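PDB 1RP3: RNA polymerase sigma factor SIGMA-28 (FliA) from Aquifex aeolicus, which probably acts as the flagellar sigma factor that directs RNA polymerase to its promoters, and is held here in an inactive complex with the anti-sigma factor FlgM. Local coordinates for residues K20-V25 with Y48-L53; R43-Y48 with G78-Y83. All coordinates share one frame; numbering follows the deposited sequence.

Interaction 1: residues K20-V25 with Y48-L53; sequences KYLPLV and YGVIGL
Val-25 and Leu-53 meet across two helices of sigma-70 region 2, here packed with a valine against a glycine. The segments 20-25 and 48-53 run broadly antiparallel, at 138°, with axes 9.8 Å apart at their closest approach. The tight end lies at Val-25. Its CG1 sits against the bare backbone of Gly-49, with Val-25 CG1 3.8 Å from Gly-49 C. The CA atoms of Val-25 and Gly-49 are only 5.8 Å apart. Gly-49 has no side chain to stand in the way of this methyl, which allows the close approach of the backbones. The two methyls of Val-25 divide the work: with CG1 anti to the backbone N (chi1 179°), CG2 is turned to Leu-53, meeting its CD2 at 3.8 Å. An alanine in place of Val-25 would probably open a gap over Gly-49 and leave Leu-53 CD2 without one of its neighbours. Toward the other end the backbones diverge, the CA atoms of Tyr-21 and Leu-53 standing 7.7 Å apart, and longer side chains bridge the distance. Leu-53 CD1 reaches the CB of Tyr-21, while the side chains of Leu-22 and Leu-53 cross at about a right angle, CD1 of the first meeting CD2 of the second. On the solvent side, Lys-20 extends fully outward and Pro-23 is likewise exposed. FlgM covers another flank, its Ile-11 packing on Leu-22 and its Leu-39 on Val-50. No hydrogen bond links the two segments; the join is made by aliphatic side chains packed on each other and on the Gly-49 backbone, and beside FlgM CD1 of Leu-22 lies 3.7 Å from CG2 of Val-50.

Interaction 2: residues R43-Y48 with G78-Y83; sequences RDLISY and GAIYDY
Tyr-48 and Tyr-83 are brought face to face by different first torsions: Tyr-48 has CG anti to its carbonyl carbon, whereas in Tyr-83 CG lies opposite the backbone N (chi1 158°). The result is an offset stack, with centroids 4.2 Å apart and planes only 9° from parallel, at the margin of an antiparallel-leaning helix pair within sigma-70 region 2. The long axes of the two side chains nevertheless cross at about a right angle, and CE2 of Tyr-48 comes over the rim of the other ring, 3.3 Å from CD1 of Tyr-83. The same face of Tyr-48 also receives a CH-pi contact from Tyr-83 CB, which stands 3.7 Å from the ring centroid and almost on the normal. Leu-45 CD1 meets the edge of the Tyr-83 ring, so this tyrosine is touched on a face and at its rim. Asp-44 lies near the phenol end, but its OD2 is 3.8 Å from Tyr-83 OH, a proximity rather than a hydrogen bond. Beneath the aromatic pair the segments 43-48 and 78-83 approach closely, their axes 8.6 Å apart at the nearest point and their directions 126° apart. Here small and branched side chains rest on backbone: Ile-80 CG1 packs 3.4 Å from Leu-45 O, and Ala-79 CB touches Tyr-48 O. Thus the stack forms the more open margin of a contact whose inner side is aliphatic. That inner side continues into helix 7-33, where Ile-32 packs on Ile-80 and Lys-33 on Leu-45, while beyond helix 66-85 Tyr-81 packs against helix 129-158.

In the fold
From the N terminus, helix 7-33 enters first, and interaction 1 closes the loop by bringing helix 42-58 back against helix 7-33. Interaction 2 opens on the same second helix, five residues earlier, before the first loop has closed, and ends on helix 66-85; the two loops therefore cross. Tyr-48 belongs to both, and their centres lie about 9 Å apart. Helix 42-58 is the common member, and the contacts merge where Gly-49 CA packs on Ile-80 CG1 and Gly-52 CA on Ala-79 CB. Helix 66-85 also meets helix 7-33 through Ile-76 and Val-25, so the three helices form one bundle within region 2.

Interaction 1: residues K20-V25 with Y48-L53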
# COMPACT_ATOMS: atom_id res chain seq x y z
N LYS A 20 8.59 14.24 13.58
CA LYS A 20 9.65 13.67 12.76
C LYS A 20 9.15 12.65 11.74
O LYS A 20 9.61 12.65 10.61
CB LYS A 20 10.73 13.02 13.65
CG LYS A 20 11.86 12.37 12.86
CD LYS A 20 12.91 11.70 13.76
CE LYS A 20 14.05 11.15 12.90
NZ LYS A 20 15.12 10.53 13.73
N TYR A 21 8.19 11.83 12.14
CA TYR A 21 7.66 10.79 11.27
C TYR A 21 6.40 11.08 10.45
O TYR A 21 5.93 10.22 9.70
CB TYR A 21 7.55 9.49 12.04
CG TYR A 21 8.90 8.93 12.41
CD1 TYR A 21 9.71 8.35 11.43
CD2 TYR A 21 9.39 9.01 13.71
CE1 TYR A 21 10.98 7.87 11.74
CE2 TYR A 21 10.65 8.53 14.04
CZ TYR A 21 11.45 7.96 13.04
OH TYR A 21 12.70 7.47 13.35
N LEU A 22 5.83 12.28 10.60
CA LEU A 22 4.66 12.64 9.80
C LEU A 22 4.93 12.46 8.26
O LEU A 22 4.04 12.06 7.52
CB LEU A 22 4.21 14.07 10.11
CG LEU A 22 3.11 14.39 11.14
CD1 LEU A 22 2.16 13.23 11.32
CD2 LEU A 22 3.73 14.75 12.45
N PRO A 23 6.14 12.80 7.78
CA PRO A 23 6.40 12.62 6.34
C PRO A 23 6.30 11.15 5.95
O PRO A 23 5.92 10.83 4.82
CB PRO A 23 7.84 13.11 6.19
CG PRO A 23 7.93 14.16 7.24
CD PRO A 23 7.25 13.52 8.42
N LEU A 24 6.65 10.28 6.89
CA LEU A 24 6.57 8.84 6.67
C LEU A 24 5.10 8.41 6.50
O LEU A 24 4.79 7.62 5.61
CB LEU A 24 7.25 8.08 7.81
CG LEU A 24 7.28 6.56 7.66
CD1 LEU A 24 7.90 6.17 6.31
CD2 LEU A 24 8.07 5.96 8.80
N VAL A 25 4.20 8.96 7.30
CA VAL A 25 2.79 8.63 7.17
C VAL A 25 2.26 9.06 5.79
O VAL A 25 1.44 8.37 5.18
CB VAL A 25 1.94 9.32 8.24
CG1 VAL A 25 0.47 8.97 8.04
CG2 VAL A 25 2.40 8.92 9.65
N TYR A 48 -5.79 7.89 10.06
CA TYR A 48 -5.58 6.64 10.77
C TYR A 48 -4.10 6.36 10.92
O TYR A 48 -3.65 5.90 11.96
CB TYR A 48 -6.31 5.49 10.06
CG TYR A 48 -7.80 5.53 10.30
CD1 TYR A 48 -8.35 4.96 11.45
CD2 TYR A 48 -8.67 6.16 9.40
CE1 TYR A 48 -9.72 5.02 11.71
CE2 TYR A 48 -10.04 6.24 9.65
CZ TYR A 48 -10.56 5.67 10.80
OH TYR A 48 -11.92 5.70 11.03
N GLY A 49 -3.33 6.74 9.91
CA GLY A 49 -1.89 6.54 9.93
C GLY A 49 -1.22 7.32 11.05
O GLY A 49 -0.21 6.86 11.59
N VAL A 50 -1.75 8.48 11.39
CA VAL A 50 -1.19 9.31 12.45
C VAL A 50 -1.53 8.68 13.79
O VAL A 50 -0.70 8.68 14.69
CB VAL A 50 -1.68 10.78 12.36
CG1 VAL A 50 -1.34 11.56 13.63
CG2 VAL A 50 -1.04 11.46 11.17
N ILE A 51 -2.75 8.16 13.92
CA ILE A 51 -3.14 7.51 15.17
C ILE A 51 -2.16 6.35 15.39
O ILE A 51 -1.59 6.21 16.48
CB ILE A 51 -4.58 6.98 15.13
CG1 ILE A 51 -5.56 8.12 14.89
CG2 ILE A 51 -4.90 6.24 16.45
CD1 ILE A 51 -5.56 9.13 16.01
N GLY A 52 -1.91 5.58 14.33
CA GLY A 52 -0.97 4.47 14.41
C GLY A 52 0.41 4.93 14.83
O GLY A 52 1.05 4.31 15.67
N LEU A 53 0.85 6.06 14.29
CA LEU A 53 2.15 6.64 14.60
C LEU A 53 2.29 7.02 16.07
O LEU A 53 3.29 6.70 16.71
CB LEU A 53 2.40 7.85 13.71
CG LEU A 53 3.53 8.80 14.12
CD1 LEU A 53 4.87 8.09 14.17
CD2 LEU A 53 3.58 9.97 13.14

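Interaction 2: residues R43-Y48 with G78-Y83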
# COMPACT_ATOMS: atom_id res chain seq x y z
N ARG A 43 -6.72 11.72 3.04
CA ARG A 43 -6.74 12.34 4.35
C ARG A 43 -7.24 11.34 5.39
O ARG A 43 -6.82 11.39 6.54
CB ARG A 43 -7.56 13.64 4.32
CG ARG A 43 -6.90 14.76 3.50
CD ARG A 43 -7.81 16.00 3.37
NE ARG A 43 -9.15 15.66 2.86
CZ ARG A 43 -10.20 16.47 2.90
NH1 ARG A 43 -10.10 17.69 3.41
NH2 ARG A 43 -11.38 16.03 2.50
N ASP A 44 -8.09 10.41 4.98
CA ASP A 44 -8.59 9.38 5.90
C ASP A 44 -7.44 8.44 6.25
O ASP A 44 -7.20 8.14 7.44
CB ASP A 44 -9.75 8.59 5.28
CG ASP A 44 -11.06 9.34 5.33
OD1 ASP A 44 -11.26 10.18 6.25
OD2 ASP A 44 -11.92 9.09 4.45
N LEU A 45 -6.69 8.04 5.22
CA LEU A 45 -5.55 7.15 5.37
C LEU A 45 -4.55 7.81 6.30
O LEU A 45 -4.10 7.20 7.26
CB LEU A 45 -4.88 6.90 4.01
CG LEU A 45 -5.43 5.86 3.03
CD1 LEU A 45 -6.83 5.47 3.33
CD2 LEU A 45 -5.34 6.42 1.65
N ILE A 46 -4.20 9.06 6.02
CA ILE A 46 -3.25 9.78 6.85
C ILE A 46 -3.77 9.89 8.27
O ILE A 46 -3.02 9.70 9.23
CB ILE A 46 -2.98 11.19 6.29
CG1 ILE A 46 -2.28 11.08 4.93
CG2 ILE A 46 -2.10 12.01 7.26
CD1 ILE A 46 -2.02 12.43 4.29
N SER A 47 -5.07 10.16 8.41
CA SER A 47 -5.67 10.29 9.74
C SER A 47 -5.41 9.06 10.58
O SER A 47 -4.83 9.16 11.65
CB SER A 47 -7.16 10.55 9.63
OG SER A 47 -7.36 11.86 9.17
N TYR A 48 -5.79 7.89 10.06
CA TYR A 48 -5.58 6.64 10.77
C TYR A 48 -4.10 6.36 10.92
O TYR A 48 -3.65 5.90 11.96
CB TYR A 48 -6.31 5.49 10.06
CG TYR A 48 -7.80 5.53 10.30
CD1 TYR A 48 -8.35 4.96 11.45
CD2 TYR A 48 -8.67 6.16 9.40
CE1 TYR A 48 -9.72 5.02 11.71
CE2 TYR A 48 -10.04 6.24 9.65
CZ TYR A 48 -10.56 5.67 10.80
OH TYR A 48 -11.92 5.70 11.03
N GLY A 78 -0.19 -0.84 9.58
CA GLY A 78 -1.15 -1.64 10.30
C GLY A 78 -2.41 -0.88 10.59
O GLY A 78 -3.50 -1.39 10.35
N ALA A 79 -2.28 0.36 11.06
CA ALA A 79 -3.45 1.17 11.37
C ALA A 79 -4.24 1.52 10.12
O ALA A 79 -5.46 1.61 10.17
CB ALA A 79 -3.05 2.45 12.12
N ILE A 80 -3.55 1.72 9.01
CA ILE A 80 -4.22 2.07 7.77
C ILE A 80 -4.97 0.86 7.22
O ILE A 80 -6.12 0.98 6.80
CB ILE A 80 -3.21 2.68 6.75
CG1 ILE A 80 -2.73 4.04 7.25
CG2 ILE A 80 -3.82 2.82 5.37
CD1 ILE A 80 -1.66 4.69 6.39
N TYR A 81 -4.33 -0.31 7.22
CA TYR A 81 -4.98 -1.53 6.74
C TYR A 81 -6.11 -1.93 7.69
O TYR A 81 -7.12 -2.50 7.26
CB TYR A 81 -3.97 -2.66 6.55
CG TYR A 81 -3.15 -2.50 5.29
CD1 TYR A 81 -3.72 -2.69 4.03
CD2 TYR A 81 -1.81 -2.14 5.35
CE1 TYR A 81 -2.99 -2.50 2.87
CE2 TYR A 81 -1.07 -1.95 4.20
CZ TYR A 81 -1.67 -2.13 2.96
OH TYR A 81 -0.93 -1.98 1.81
N ASP A 82 -5.96 -1.60 8.97
CA ASP A 82 -7.00 -1.90 9.96
C ASP A 82 -8.26 -1.17 9.56
O ASP A 82 -9.37 -1.72 9.68
CB ASP A 82 -6.61 -1.41 11.37
CG ASP A 82 -5.74 -2.40 12.14
OD1 ASP A 82 -5.69 -3.59 11.75
OD2 ASP A 82 -5.11 -1.98 13.14
N TYR A 83 -8.11 0.08 9.14
CA TYR A 83 -9.24 0.88 8.74
C TYR A 83 -9.79 0.43 7.38
O TYR A 83 -11.01 0.32 7.21
CB TYR A 83 -8.88 2.37 8.71
CG TYR A 83 -9.78 3.20 7.81
CD1 TYR A 83 -11.10 3.45 8.17
CD2 TYR A 83 -9.31 3.72 6.61
CE1 TYR A 83 -11.94 4.20 7.35
CE2 TYR A 83 -10.14 4.47 5.79
CZ TYR A 83 -11.45 4.71 6.16
OH TYR A 83 -12.29 5.43 5.34